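Local coordinates for 3-polyprenyl-4-hydroxybenzoate decarboxylase and related decarboxylases (Pelotomaculum thermopropionicum SI, PDB 6H6V), which catalyses reversible decarboxylation of 2,5-furandicarboxylic acid, and so the carboxylation of 2-furoic acid, as a prenylated-FMN and manganese enzyme of the UbiD family, at residues Gln310-Ala315 / Ile350-Thr355; Ser357-His362 / Met399-Asp404; Ile394-Met399 / Val411-Gly416. All coordinates share one frame; numbering follows the deposited sequence.

Interaction 1: residues Gln310-Ala315 / Ile350-Thr355; sequences QTVRQA and IFAAFT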
loop_
_atom_site.group_PDB
_atom_site.type_symbol
_atom_site.label_atom_id
_atom_site.label_comp_id
_atom_site.label_asym_id
_atom_site.label_seq_id
_atom_site.Cartn_x
_atom_site.Cartn_y
_atom_site.Cartn_z
ATOM N N GLN F 310 -16.445 -17.399 20.464
ATOM C CA GLN F 310 -16.189 -18.748 19.955
ATOM C C GLN F 310 -15.322 -18.744 18.689
ATOM O O GLN F 310 -14.409 -19.568 18.559
ATOM C CB GLN F 310 -17.491 -19.505 19.685
ATOM C CG GLN F 310 -18.207 -19.982 20.934
ATOM C CD GLN F 310 -19.593 -20.573 20.642
ATOM O OE1 GLN F 310 -20.467 -19.930 20.059
ATOM N NE2 GLN F 310 -19.805 -21.790 21.088
ATOM N N THR F 311 -15.605 -17.807 17.783
ATOM C CA THR F 311 -14.899 -17.692 16.508
ATOM C C THR F 311 -13.460 -17.263 16.714
ATOM O O THR F 311 -12.547 -17.836 16.140
ATOM C CB THR F 311 -15.595 -16.670 15.589
ATOM O OG1 THR F 311 -17.010 -16.927 15.562
ATOM C CG2 THR F 311 -15.057 -16.753 14.183
ATOM N N VAL F 312 -13.253 -16.253 17.552
ATOM C CA VAL F 312 -11.900 -15.821 17.890
ATOM C C VAL F 312 -11.131 -16.947 18.604
ATOM O O VAL F 312 -9.947 -17.118 18.364
ATOM C CB VAL F 312 -11.926 -14.530 18.715
ATOM C CG1 VAL F 312 -10.547 -14.166 19.194
ATOM C CG2 VAL F 312 -12.461 -13.390 17.868
ATOM N N ARG F 313 -11.812 -17.717 19.446
ATOM C CA ARG F 313 -11.184 -18.851 20.127
ATOM C C ARG F 313 -10.623 -19.889 19.154
ATOM O O ARG F 313 -9.588 -20.491 19.420
ATOM C CB ARG F 313 -12.139 -19.530 21.122
ATOM C CG ARG F 313 -11.404 -20.185 22.291
ATOM C CD ARG F 313 -12.294 -21.074 23.155
ATOM N NE ARG F 313 -13.466 -20.418 23.743
ATOM C CZ ARG F 313 -13.442 -19.550 24.764
ATOM N NH1 ARG F 313 -12.291 -19.140 25.315
ATOM N NH2 ARG F 313 -14.589 -19.044 25.212
ATOM N N GLN F 314 -11.289 -20.083 18.023
ATOM C CA GLN F 314 -10.778 -20.988 17.005
ATOM C C GLN F 314 -9.390 -20.585 16.508
ATOM O O GLN F 314 -8.525 -21.419 16.357
ATOM C CB GLN F 314 -11.756 -21.073 15.828
ATOM C CG GLN F 314 -11.293 -22.008 14.715
ATOM C CD GLN F 314 -12.400 -22.447 13.785
ATOM O OE1 GLN F 314 -12.307 -23.510 13.156
ATOM N NE2 GLN F 314 -13.448 -21.638 13.690
ATOM N N ALA F 315 -9.195 -19.302 16.238
ATOM C CA ALA F 315 -7.918 -18.787 15.741
ATOM C C ALA F 315 -6.896 -18.580 16.865
ATOM O O ALA F 315 -5.712 -18.814 16.670
ATOM C CB ALA F 315 -8.145 -17.474 15.010
ATOM N N ILE F 350 -8.084 -10.843 14.463
ATOM C CA ILE F 350 -8.829 -9.912 13.629
ATOM C C ILE F 350 -9.532 -10.628 12.468
ATOM O O ILE F 350 -10.664 -10.294 12.125
ATOM C CB ILE F 350 -7.908 -8.800 13.084
ATOM C CG1 ILE F 350 -7.430 -7.903 14.232
ATOM C CG2 ILE F 350 -8.634 -7.948 12.038
ATOM C CD1 ILE F 350 -6.226 -7.047 13.871
ATOM N N PHE F 351 -8.872 -11.597 11.845
ATOM C CA PHE F 351 -9.525 -12.342 10.786
ATOM C C PHE F 351 -10.734 -13.056 11.363
ATOM O O PHE F 351 -11.790 -13.032 10.765
ATOM C CB PHE F 351 -8.607 -13.379 10.140
ATOM C CG PHE F 351 -7.393 -12.809 9.474
ATOM C CD1 PHE F 351 -7.490 -11.705 8.646
ATOM C CD2 PHE F 351 -6.153 -13.430 9.631
ATOM C CE1 PHE F 351 -6.372 -11.207 8.013
ATOM C CE2 PHE F 351 -5.030 -12.924 9.020
ATOM C CZ PHE F 351 -5.136 -11.806 8.219
ATOM N N ALA F 352 -10.585 -13.678 12.528
ATOM C CA ALA F 352 -11.709 -14.330 13.183
ATOM C C ALA F 352 -12.843 -13.361 13.483
ATOM O O ALA F 352 -14.005 -13.694 13.280
ATOM C CB ALA F 352 -11.262 -15.052 14.439
ATOM N N ALA F 353 -12.514 -12.164 13.931
ATOM C CA ALA F 353 -13.532 -11.155 14.200
ATOM C C ALA F 353 -14.328 -10.846 12.942
ATOM O O ALA F 353 -15.566 -10.776 12.988
ATOM C CB ALA F 353 -12.917 -9.893 14.781
ATOM N N PHE F 354 -13.632 -10.711 11.813
ATOM C CA PHE F 354 -14.324 -10.478 10.540
ATOM C C PHE F 354 -15.200 -11.652 10.136
ATOM O O PHE F 354 -16.261 -11.436 9.568
ATOM C CB PHE F 354 -13.360 -10.144 9.400
ATOM C CG PHE F 354 -12.617 -8.842 9.563
ATOM C CD1 PHE F 354 -13.243 -7.706 10.031
ATOM C CD2 PHE F 354 -11.279 -8.753 9.193
ATOM C CE1 PHE F 354 -12.535 -6.522 10.160
ATOM C CE2 PHE F 354 -10.572 -7.564 9.308
ATOM C CZ PHE F 354 -11.195 -6.449 9.798
ATOM N N THR F 355 -14.801 -12.880 10.455
ATOM C CA THR F 355 -15.582 -14.031 10.001
ATOM C C THR F 355 -16.784 -14.300 10.913
ATOM O O THR F 355 -17.729 -14.967 10.500
ATOM C CB THR F 355 -14.749 -15.316 9.711
ATOM O OG1 THR F 355 -14.898 -16.300 10.739
ATOM C CG2 THR F 355 -13.347 -15.007 9.541
#

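Interaction 2: residues Ser357-His362 / Met399-Asp404; sequences SSEVKH and MGNRLD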
loop_
_atom_site.group_PDB
_atom_site.type_symbol
_atom_site.label_atom_id
_atom_site.label_comp_id
_atom_site.label_asym_id
_atom_site.label_seq_id
_atom_site.Cartn_x
_atom_site.Cartn_y
_atom_site.Cartn_z
ATOM N N SER F 357 -19.031 -12.197 11.685
ATOM C CA SER F 357 -20.160 -11.519 11.065
ATOM C C SER F 357 -19.679 -10.507 10.048
ATOM O O SER F 357 -18.691 -9.823 10.268
ATOM C CB SER F 357 -20.949 -10.763 12.109
ATOM O OG SER F 357 -21.947 -9.950 11.530
ATOM N N SER F 358 -20.418 -10.365 8.957
ATOM C CA SER F 358 -20.086 -9.382 7.951
ATOM C C SER F 358 -20.306 -7.929 8.425
ATOM O O SER F 358 -19.833 -6.995 7.801
ATOM C CB SER F 358 -20.848 -9.670 6.669
ATOM O OG SER F 358 -22.158 -9.156 6.734
ATOM N N GLU F 359 -21.002 -7.740 9.536
ATOM C CA GLU F 359 -21.199 -6.406 10.079
ATOM C C GLU F 359 -19.892 -5.814 10.661
ATOM O O GLU F 359 -19.689 -4.600 10.637
ATOM C CB GLU F 359 -22.313 -6.423 11.120
ATOM C CG GLU F 359 -23.678 -6.864 10.579
ATOM C CD GLU F 359 -24.574 -7.504 11.651
ATOM O OE1 GLU F 359 -24.094 -8.300 12.506
ATOM O OE2 GLU F 359 -25.779 -7.212 11.639
ATOM N N VAL F 360 -18.991 -6.676 11.121
ATOM C CA VAL F 360 -17.775 -6.225 11.790
ATOM C C VAL F 360 -16.856 -5.535 10.796
ATOM O O VAL F 360 -16.423 -6.137 9.807
ATOM C CB VAL F 360 -17.013 -7.379 12.458
ATOM C CG1 VAL F 360 -15.740 -6.866 13.122
ATOM C CG2 VAL F 360 -17.888 -8.080 13.492
ATOM N N LYS F 361 -16.540 -4.282 11.090
ATOM C CA LYS F 361 -15.863 -3.390 10.166
ATOM C C LYS F 361 -14.456 -2.988 10.631
ATOM O O LYS F 361 -13.500 -3.063 9.866
ATOM C CB LYS F 361 -16.747 -2.168 10.006
ATOM C CG LYS F 361 -16.320 -1.196 8.943
ATOM C CD LYS F 361 -17.371 -0.112 8.819
ATOM C CE LYS F 361 -16.972 0.923 7.798
ATOM N NZ LYS F 361 -18.008 1.977 7.735
ATOM N N HIS F 362 -14.334 -2.538 11.878
ATOM C CA HIS F 362 -13.034 -2.149 12.458
ATOM C C HIS F 362 -12.799 -2.966 13.715
ATOM O O HIS F 362 -13.721 -3.196 14.487
ATOM C CB HIS F 362 -12.990 -0.660 12.768
ATOM C CG HIS F 362 -13.374 0.201 11.606
ATOM N ND1 HIS F 362 -14.217 1.286 11.726
ATOM C CD2 HIS F 362 -13.072 0.107 10.295
ATOM C CE1 HIS F 362 -14.400 1.824 10.530
ATOM N NE2 HIS F 362 -13.707 1.132 9.646
HETATM N N MSE F 399 -17.652 -7.655 1.965
HETATM C CA MSE F 399 -19.059 -7.577 2.257
HETATM C C MSE F 399 -19.259 -6.926 3.573
HETATM O O MSE F 399 -18.714 -7.369 4.583
HETATM C CB MSE F 399 -19.597 -8.980 2.320
HETATM C CG MSE F 399 -21.107 -8.923 2.500
HETATM SE SE MSE F 399 -21.839 -10.722 2.888
HETATM C CE MSE F 399 -20.328 -11.727 3.692
ATOM N N GLY F 400 -20.065 -5.874 3.580
ATOM C CA GLY F 400 -20.466 -5.179 4.809
ATOM C C GLY F 400 -21.966 -5.210 5.044
ATOM O O GLY F 400 -22.594 -6.261 5.006
ATOM N N ASN F 401 -22.535 -4.038 5.248
ATOM C CA ASN F 401 -23.882 -3.878 5.773
ATOM C C ASN F 401 -24.593 -2.801 4.971
ATOM O O ASN F 401 -24.017 -1.748 4.733
ATOM C CB ASN F 401 -23.748 -3.438 7.223
ATOM C CG ASN F 401 -25.031 -3.576 7.997
ATOM O OD1 ASN F 401 -25.576 -4.682 8.110
ATOM N ND2 ASN F 401 -25.518 -2.471 8.549
ATOM N N ARG F 402 -25.830 -3.040 4.553
ATOM C CA ARG F 402 -26.537 -2.052 3.710
ATOM C C ARG F 402 -26.877 -0.768 4.446
ATOM O O ARG F 402 -26.873 0.303 3.844
ATOM C CB ARG F 402 -27.808 -2.638 3.095
ATOM C CG ARG F 402 -27.512 -3.554 1.927
ATOM C CD ARG F 402 -28.788 -4.016 1.228
ATOM N NE ARG F 402 -28.444 -4.887 0.103
ATOM C CZ ARG F 402 -27.963 -4.477 -1.077
ATOM N NH1 ARG F 402 -27.785 -3.183 -1.340
ATOM N NH2 ARG F 402 -27.670 -5.380 -2.010
ATOM N N LEU F 403 -27.133 -0.881 5.749
ATOM C CA LEU F 403 -27.593 0.250 6.550
ATOM C C LEU F 403 -26.469 1.213 6.958
ATOM O O LEU F 403 -26.746 2.361 7.281
ATOM C CB LEU F 403 -28.365 -0.251 7.781
ATOM C CG LEU F 403 -29.653 0.512 8.087
ATOM C CD1 LEU F 403 -30.713 0.297 7.006
ATOM C CD2 LEU F 403 -30.185 0.097 9.463
ATOM N N ASP F 404 -25.223 0.742 6.970
ATOM C CA ASP F 404 -24.041 1.610 7.066
ATOM C C ASP F 404 -24.034 2.492 5.810
ATOM O O ASP F 404 -23.831 1.999 4.702
ATOM C CB ASP F 404 -22.759 0.746 7.224
ATOM C CG ASP F 404 -21.441 1.490 6.882
ATOM O OD1 ASP F 404 -21.389 2.746 6.911
ATOM O OD2 ASP F 404 -20.432 0.780 6.599
#

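Interaction 3: residues Ile394-Met399 / Val411-Gly416; sequences IVKDAM and VSDKMG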
loop_
_atom_site.group_PDB
_atom_site.type_symbol
_atom_site.label_atom_id
_atom_site.label_comp_id
_atom_site.label_asym_id
_atom_site.label_seq_id
_atom_site.Cartn_x
_atom_site.Cartn_y
_atom_site.Cartn_z
ATOM N N ILE F 394 -5.749 -2.948 6.072
ATOM C CA ILE F 394 -6.981 -2.468 5.492
ATOM C C ILE F 394 -7.305 -3.420 4.361
ATOM O O ILE F 394 -6.421 -3.743 3.576
ATOM C CB ILE F 394 -6.793 -1.039 4.960
ATOM C CG1 ILE F 394 -6.547 -0.085 6.126
ATOM C CG2 ILE F 394 -7.999 -0.566 4.172
ATOM C CD1 ILE F 394 -6.142 1.316 5.693
ATOM N N VAL F 395 -8.553 -3.879 4.280
ATOM C CA VAL F 395 -8.975 -4.725 3.166
ATOM C C VAL F 395 -10.108 -4.022 2.451
ATOM O O VAL F 395 -11.093 -3.710 3.078
ATOM C CB VAL F 395 -9.420 -6.118 3.630
ATOM C CG1 VAL F 395 -9.785 -6.989 2.432
ATOM C CG2 VAL F 395 -8.300 -6.789 4.413
ATOM N N LYS F 396 -9.966 -3.795 1.146
ATOM C CA LYS F 396 -10.978 -3.083 0.357
ATOM C C LYS F 396 -12.065 -4.003 -0.159
ATOM O O LYS F 396 -11.808 -5.152 -0.471
ATOM C CB LYS F 396 -10.340 -2.365 -0.843
ATOM C CG LYS F 396 -9.437 -1.205 -0.464
ATOM C CD LYS F 396 -8.457 -0.803 -1.544
ATOM C CE LYS F 396 -7.589 0.327 -0.982
ATOM N NZ LYS F 396 -6.433 0.778 -1.812
ATOM N N ASP F 397 -13.274 -3.462 -0.245
ATOM C CA ASP F 397 -14.411 -4.039 -1.008
ATOM C C ASP F 397 -14.786 -5.441 -0.570
ATOM O O ASP F 397 -14.913 -6.347 -1.376
ATOM C CB ASP F 397 -14.158 -3.995 -2.531
ATOM C CG ASP F 397 -13.875 -2.588 -3.066
ATOM O OD1 ASP F 397 -14.512 -1.615 -2.625
ATOM O OD2 ASP F 397 -13.006 -2.463 -3.951
ATOM N N ALA F 398 -14.940 -5.609 0.728
ATOM C CA ALA F 398 -15.483 -6.827 1.315
ATOM C C ALA F 398 -16.975 -6.624 1.506
ATOM O O ALA F 398 -17.511 -5.569 1.212
ATOM C CB ALA F 398 -14.817 -7.103 2.653
HETATM N N MSE F 399 -17.652 -7.655 1.965
HETATM C CA MSE F 399 -19.059 -7.577 2.257
HETATM C C MSE F 399 -19.259 -6.926 3.573
HETATM O O MSE F 399 -18.714 -7.369 4.583
HETATM C CB MSE F 399 -19.597 -8.980 2.320
HETATM C CG MSE F 399 -21.107 -8.923 2.500
HETATM SE SE MSE F 399 -21.839 -10.722 2.888
HETATM C CE MSE F 399 -20.328 -11.727 3.692
ATOM N N VAL F 411 -21.216 -3.152 0.160
ATOM C CA VAL F 411 -19.774 -3.405 0.056
ATOM C C VAL F 411 -19.031 -2.423 0.949
ATOM O O VAL F 411 -19.302 -1.234 0.915
ATOM C CB VAL F 411 -19.296 -3.271 -1.404
ATOM C CG1 VAL F 411 -17.799 -3.409 -1.528
ATOM C CG2 VAL F 411 -19.970 -4.330 -2.262
ATOM N N SER F 412 -18.087 -2.917 1.740
ATOM C CA SER F 412 -17.411 -2.094 2.729
ATOM C C SER F 412 -15.959 -2.485 2.884
ATOM O O SER F 412 -15.605 -3.646 2.773
ATOM C CB SER F 412 -18.122 -2.226 4.082
ATOM O OG SER F 412 -17.477 -1.476 5.104
ATOM N N ASP F 413 -15.131 -1.501 3.198
ATOM C CA ASP F 413 -13.739 -1.730 3.517
ATOM C C ASP F 413 -13.667 -2.132 4.992
ATOM O O ASP F 413 -14.598 -1.857 5.766
ATOM C CB ASP F 413 -12.929 -0.456 3.251
ATOM C CG ASP F 413 -13.005 0.008 1.776
ATOM O OD1 ASP F 413 -13.276 -0.820 0.874
ATOM O OD2 ASP F 413 -12.756 1.196 1.501
ATOM N N LYS F 414 -12.584 -2.804 5.372
ATOM C CA LYS F 414 -12.419 -3.333 6.723
ATOM C C LYS F 414 -11.056 -2.918 7.232
ATOM O O LYS F 414 -10.116 -2.740 6.432
ATOM C CB LYS F 414 -12.465 -4.853 6.736
ATOM C CG LYS F 414 -13.677 -5.505 6.078
ATOM C CD LYS F 414 -14.900 -5.540 6.949
ATOM C CE LYS F 414 -16.059 -6.221 6.254
ATOM N NZ LYS F 414 -17.343 -5.885 6.942
HETATM N N MSE F 415 -10.922 -2.797 8.550
HETATM C CA MSE F 415 -9.644 -2.439 9.120
HETATM C C MSE F 415 -9.371 -3.141 10.408
HETATM O O MSE F 415 -10.252 -3.274 11.254
HETATM C CB MSE F 415 -9.604 -0.950 9.348
HETATM C CG MSE F 415 -8.213 -0.526 9.802
HETATM SE SE MSE F 415 -8.116 1.437 9.904
HETATM C CE MSE F 415 -9.794 1.939 10.874
ATOM N N GLY F 416 -8.117 -3.569 10.569
ATOM C CA GLY F 416 -7.644 -4.233 11.767
ATOM C C GLY F 416 -6.518 -3.444 12.374
ATOM O O GLY F 416 -5.697 -2.892 11.645
#

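Interaction 1: residues Gln310-Ala315 / Ile350-Thr355
A close pair of helices in the C-terminal UbiD domain presses Thr311, Val312 and Ala315 of helix 294-315 against Ala352 of helix 345-356. The short segments run roughly antiparallel, at 146°, with their axes only 8.1 Å apart, a spacing that suits alanine, the smallest side chain with a CB, at the crossing. The methyl of Ala352 is a small knob set directly on the opposing backbone: its CB lies 3.5 Å from Thr311 O and 3.6 Å from Val312 CA. Two more apolar groups flank it, Val312 CG2 and Ala315 CB, each 4.0 Å from Ala352 CB.

Thr311 divides its two branches between different neighbours. OG1 sits beside the backbone N (chi1 -48°), which leaves CG2 anti to it, and this methyl points across the interface, 3.4 Å from Ala352 O. The hydroxyl is turned back along its own helix to Val307 O and also meets Gln314 OE1 of the second subunit, so a buried threonine presents carbon to its helix partner and keeps its polar atom bonded.

Around this core, Val312 reaches Val319 on strand 319-324, while Ile350 and Phe354, on the far side of their helix, pack on strands 362-367 and 392-399. Phe351 meets the ring of Phe354 of the second subunit. Helix 345-356 is the connection of a beta-alpha-beta crossover between parallel strands 333-338 and 362-367, and its packing beside helix 294-315 is the layered helix-on-sheet construction of an alpha/beta domain.

Interaction 2: residues Ser357-His362 / Met399-Asp404
Lys361 and Asp404 form the charged anchor between residues 357-362 and the end of strand 392-399 with the hairpin loop after it. The lysine chain is fully extended, CG anti to the backbone N (chi1 -172°), and carries NZ to 2.9 Å from Asp404 OD2, which it meets on the syn side but 35° out of the carboxylate plane. The other oxygen, Asp404 OD1, is bonded to Ser406 OG. That hydroxyl and the carbonyls of Ala383 and Cys386 of the third subunit also surround the ammonium group. A methionine in place of Lys361 would probably leave the buried carboxylate of Asp404 without its opposite charge and those carbonyls without this donor.

Nearer the start of the segments, Ser358 packs against Met399 and Gly400. The selenomethionine Met399 lays CE on Ser358 CB, 3.7 Å away. Ser358 OG makes a weak hydrogen bond to Gly400 O at 3.4 Å, and Gly400 CA adds a CA-H...O contact to Ser358 O at 3.6 Å. Ser358 O also faces Met399 O at 3.4 Å, two acceptors that would be ill-matched without Lys414 between them. Glu359 offers only its aliphatic CG to Asn401 OD1; its OE1 accepts from Ser357 OG at 2.9 Å and forms a salt bridge with Arg304, while Asn401 ND2 bonds to Tyr260 OH. The Glu359 side chain lies about 7 Å from the bound FMN, beside the flavin pocket. Ser357 OG in turn accepts from Glu359 N at 3.1 Å, so an ST turn overlies the type I beta turn Ser357-Val360 that leads from helix 345-356 toward strand 362-367.

Interaction 3: residues Ile394-Met399 / Val411-Gly416
Val395 and Lys414 are a hydrogen-bonded pair of two antiparallel strands, joined by Val395 N to Lys414 O and Lys414 N to Val395 O, each 2.9 Å. The densest packing lies on their side of the sheet. There Lys414 bends at chi2 (-81°) and passes over the small methyl of Ala398, its CE 3.9 Å from Ala398 CB, before NZ reaches Met399 O at 3.1 Å. With the carbonyls of Ser358 and Val360, one buried lysine ties together three backbone oxygens.

Strands 392-399 and 411-418 make a beta hairpin interrupted by a beta bulge at Asp397, whose positive phi (58°) turns the chain and shifts the register by one. Asp413 fills the break with its side chain: Asp397 N donates to Asp413 OD1 at 2.9 Å, nearly along the C-O axis. Past the bulge, Ser412 N to Ala398 O is nearly straight (170°), whereas Ala398 N meets Ser412 O from above the carbonyl plane. The carboxylates of Asp397 and Asp413 lie side by side with OD1 atoms 3.8 Å apart, and Arg408 makes a salt bridge to each, which probably eases their repulsion.

The face of Ile394 and Met415 is looser: the partly exposed Ile394 merely brushes Met415 CG with its CG1 at 4.1 Å, and Ala388 of the third subunit packs on both. Lys396, also partly exposed, meets Asp413 OD1 with its CA and the base of its side chain, while the rest of the chain leads away.

All three interactions lie in the C-terminal UbiD domain. Interaction 1 closes before the others open; interactions 2 and 3 alternate along the chain and share Met399. Their centres are about 9 Å apart, and about 15 and 16 Å from that of interaction 1. Helix 345-356 packs on the mixed sheet holding strands 362-367, 411-418 and 392-399, and Phe354 joins the layers, its CZ 3.7 Å from Lys414 CB and its CD1 3.6 Å from Val360 O. Lys361 O pairs with Met415 N at 2.9 Å, continuing the sheet. Every contact touches the second subunit, and interactions 2 and 3 also the third, so this helix-and-sheet unit contributes to assembly of the hexamer.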